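Local coordinates for protein oxidoreductase (Thermotoga maritima, PDB 1ZH8) that probably catalyses an NADP-dependent oxidation or reduction of a so far unassigned substrate, as a member of the GFO/IDH/MocA oxidoreductase family, at residues L211-W216 and A316-A321. Sequence-based numbering, arbitrary orientation.
Sequences LGEIEW and ALKDLA
Glu213 and Lys318 meet through their side chains alone, bridging the gap between the loop that leads into strand 214-222 and helix 313-329; their CA atoms, the nearest pair across the two segments, are still 8.5 Å apart. The CB of Lys318 points toward 211-216. CG lies beside the backbone N, anti to the carbonyl carbon (chi1 -67°), and from there the chain runs extended past the end of the glutamate. CD passes the carboxylate at 3.9 Å from Glu213 OE1 and equally far from OE2, a methylene set in front of the two oxygens, off to one side of their plane. CE skirts OE2, and NZ then makes a salt bridge of 3.4 Å to Glu213 OE2, a weak hydrogen bond at the surface. The glutamate comes across this chain at about a right angle, its own chain bent at chi2 (-66°), which brings its end nearer the helix than its CB direction would suggest. The stronger grip on the carboxylate comes from Arg208 of helix 195-211, whose NE pairs with OE1; Lys318 also packs on Arg208. A methionine in place of Lys318 would probably leave Glu213 OE2 without this charged partner, while OE1 could keep its arginine. Arg208 reaches Asp319 as well, through NH1, and so links the acids of both segments. Gly212, the first residue past helix 195-211, has positive phi, and the chain turns from there into the strand. This is a helix-turn-strand connection in the GFO/IDH/MocA C-terminal domain, tied by a peripheral salt bridge to a helix from near the chain's C-terminal end.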
ATOM      1  N   LEU A 211       5.022   4.334 -15.717  1.00 35.78           N
ATOM      2  CA  LEU A 211       3.869   5.207 -15.489  1.00 34.87           C
ATOM      3  C   LEU A 211       4.096   6.715 -15.549  1.00 33.31           C
ATOM      4  O   LEU A 211       3.119   7.474 -15.457  1.00 31.71           O
ATOM      5  CB  LEU A 211       3.150   4.820 -14.180  1.00 35.10           C
ATOM      6  CG  LEU A 211       2.479   3.445 -14.206  1.00 36.73           C
ATOM      7  CD1 LEU A 211       2.151   2.971 -12.809  1.00 38.07           C
ATOM      8  CD2 LEU A 211       1.254   3.442 -15.108  1.00 29.40           C
ATOM      9  N   GLY A 212       5.352   7.145 -15.709  1.00 32.23           N
ATOM     10  CA  GLY A 212       5.697   8.571 -15.811  1.00 31.81           C
ATOM     11  C   GLY A 212       6.028   9.182 -14.449  1.00 36.70           C
ATOM     12  O   GLY A 212       6.237   8.451 -13.466  1.00 38.01           O
ATOM     13  N   GLU A 213       6.048  10.509 -14.389  1.00 36.53           N
ATOM     14  CA  GLU A 213       6.497  11.254 -13.213  1.00 39.96           C
ATOM     15  C   GLU A 213       5.536  11.208 -12.043  1.00 41.73           C
ATOM     16  O   GLU A 213       4.306  11.189 -12.216  1.00 43.56           O
ATOM     17  CB  GLU A 213       6.723  12.730 -13.570  1.00 41.24           C
ATOM     18  CG  GLU A 213       7.576  12.975 -14.826  1.00 46.11           C
ATOM     19  CD  GLU A 213       9.035  12.540 -14.703  1.00 46.44           C
ATOM     20  OE1 GLU A 213       9.464  12.019 -13.651  1.00 57.12           O
ATOM     21  OE2 GLU A 213       9.769  12.720 -15.685  1.00 58.34           O
ATOM     22  N   ILE A 214       6.109  11.238 -10.848  1.00 40.28           N
ATOM     23  CA  ILE A 214       5.332  11.224  -9.623  1.00 40.38           C
ATOM     24  C   ILE A 214       5.124  12.645  -9.094  1.00 38.21           C
ATOM     25  O   ILE A 214       6.063  13.426  -9.030  1.00 38.56           O
ATOM     26  CB  ILE A 214       6.002  10.311  -8.577  1.00 40.24           C
ATOM     27  CG1 ILE A 214       5.977   8.874  -9.098  1.00 45.29           C
ATOM     28  CG2 ILE A 214       5.241  10.361  -7.276  1.00 39.16           C
ATOM     29  CD1 ILE A 214       7.150   8.027  -8.736  1.00 53.51           C
ATOM     30  N   GLU A 215       3.887  12.970  -8.718  1.00 37.57           N
ATOM     31  CA  GLU A 215       3.544  14.308  -8.211  1.00 36.36           C
ATOM     32  C   GLU A 215       3.791  14.479  -6.718  1.00 35.08           C
ATOM     33  O   GLU A 215       4.429  15.434  -6.293  1.00 35.62           O
ATOM     34  CB  GLU A 215       2.097  14.655  -8.527  1.00 36.42           C
ATOM     35  CG  GLU A 215       1.722  16.081  -8.110  1.00 45.78           C
ATOM     36  CD  GLU A 215       0.252  16.409  -8.305  1.00 49.12           C
ATOM     37  OE1 GLU A 215      -0.176  16.479  -9.468  1.00 53.51           O
ATOM     38  OE2 GLU A 215      -0.468  16.624  -7.303  1.00 55.00           O
ATOM     39  N   TRP A 216       3.252  13.571  -5.915  1.00 34.15           N
ATOM     40  CA  TRP A 216       3.404  13.674  -4.476  1.00 32.68           C
ATOM     41  C   TRP A 216       3.492  12.290  -3.877  1.00 33.38           C
ATOM     42  O   TRP A 216       2.950  11.329  -4.441  1.00 33.73           O
ATOM     43  CB  TRP A 216       2.251  14.477  -3.839  1.00 29.35           C
ATOM     44  CG  TRP A 216       0.899  13.840  -3.986  1.00 31.08           C
ATOM     45  CD1 TRP A 216      -0.052  14.149  -4.917  1.00 33.52           C
ATOM     46  CD2 TRP A 216       0.334  12.788  -3.172  1.00 30.35           C
ATOM     47  NE1 TRP A 216      -1.172  13.361  -4.737  1.00 30.86           N
ATOM     48  CE2 TRP A 216      -0.955  12.513  -3.680  1.00 32.72           C
ATOM     49  CE3 TRP A 216       0.791  12.058  -2.063  1.00 33.85           C
ATOM     50  CZ2 TRP A 216      -1.785  11.527  -3.125  1.00 27.71           C
ATOM     51  CZ3 TRP A 216      -0.042  11.074  -1.516  1.00 27.65           C
ATOM     52  CH2 TRP A 216      -1.308  10.827  -2.046  1.00 28.57           C
ATOM     53  N   ALA A 316      18.242  10.363 -13.122  1.00 35.38           N
ATOM     54  CA  ALA A 316      18.719   9.702 -11.913  1.00 35.23           C
ATOM     55  C   ALA A 316      18.396  10.593 -10.733  1.00 36.97           C
ATOM     56  O   ALA A 316      18.079  10.113  -9.641  1.00 37.30           O
ATOM     57  CB  ALA A 316      20.206   9.447 -11.988  1.00 34.34           C
ATOM     58  N   LEU A 317      18.455  11.902 -10.967  1.00 37.55           N
ATOM     59  CA  LEU A 317      18.163  12.840  -9.910  1.00 37.24           C
ATOM     60  C   LEU A 317      16.691  12.685  -9.515  1.00 37.36           C
ATOM     61  O   LEU A 317      16.357  12.659  -8.330  1.00 38.05           O
ATOM     62  CB  LEU A 317      18.513  14.266 -10.330  1.00 33.94           C
ATOM     63  CG  LEU A 317      18.412  15.270  -9.172  1.00 35.15           C
ATOM     64  CD1 LEU A 317      19.466  14.996  -8.141  1.00 27.07           C
ATOM     65  CD2 LEU A 317      18.494  16.727  -9.653  1.00 29.89           C
ATOM     66  N   LYS A 318      15.825  12.543 -10.516  1.00 36.89           N
ATOM     67  CA  LYS A 318      14.403  12.286 -10.258  1.00 37.97           C
ATOM     68  C   LYS A 318      14.167  10.970  -9.510  1.00 36.63           C
ATOM     69  O   LYS A 318      13.290  10.902  -8.657  1.00 36.00           O
ATOM     70  CB  LYS A 318      13.576  12.338 -11.550  1.00 39.34           C
ATOM     71  CG  LYS A 318      13.509  13.736 -12.176  1.00 38.73           C
ATOM     72  CD  LYS A 318      12.969  13.692 -13.618  1.00 37.18           C
ATOM     73  CE  LYS A 318      12.722  15.129 -14.115  1.00 44.01           C
ATOM     74  NZ  LYS A 318      12.095  15.196 -15.453  1.00 47.26           N
ATOM     75  N   ASP A 319      14.957   9.937  -9.802  1.00 35.78           N
ATOM     76  CA  ASP A 319      14.834   8.707  -9.036  1.00 36.78           C
ATOM     77  C   ASP A 319      15.154   8.968  -7.561  1.00 36.44           C
ATOM     78  O   ASP A 319      14.428   8.518  -6.655  1.00 35.53           O
ATOM     79  CB  ASP A 319      15.768   7.616  -9.550  1.00 39.55           C
ATOM     80  CG  ASP A 319      15.524   7.242 -10.995  1.00 40.43           C
ATOM     81  OD1 ASP A 319      14.370   7.329 -11.468  1.00 40.30           O
ATOM     82  OD2 ASP A 319      16.514   6.839 -11.650  1.00 44.66           O
ATOM     83  N   LEU A 320      16.238   9.703  -7.332  1.00 35.00           N
ATOM     84  CA  LEU A 320      16.705   9.924  -5.989  1.00 35.42           C
ATOM     85  C   LEU A 320      15.679  10.781  -5.241  1.00 35.39           C
ATOM     86  O   LEU A 320      15.311  10.447  -4.131  1.00 37.29           O
ATOM     87  CB  LEU A 320      18.106  10.543  -6.005  1.00 34.08           C
ATOM     88  CG  LEU A 320      18.787  10.780  -4.660  1.00 31.05           C
ATOM     89  CD1 LEU A 320      18.791   9.523  -3.812  1.00 31.48           C
ATOM     90  CD2 LEU A 320      20.208  11.219  -4.895  1.00 32.21           C
ATOM     91  N   ALA A 321      15.184  11.836  -5.888  1.00 34.11           N
ATOM     92  CA  ALA A 321      14.139  12.712  -5.332  1.00 35.00           C
ATOM     93  C   ALA A 321      12.897  11.972  -4.795  1.00 34.84           C
ATOM     94  O   ALA A 321      12.388  12.311  -3.720  1.00 33.69           O
ATOM     95  CB  ALA A 321      13.723  13.765  -6.363  1.00 32.82           C
TER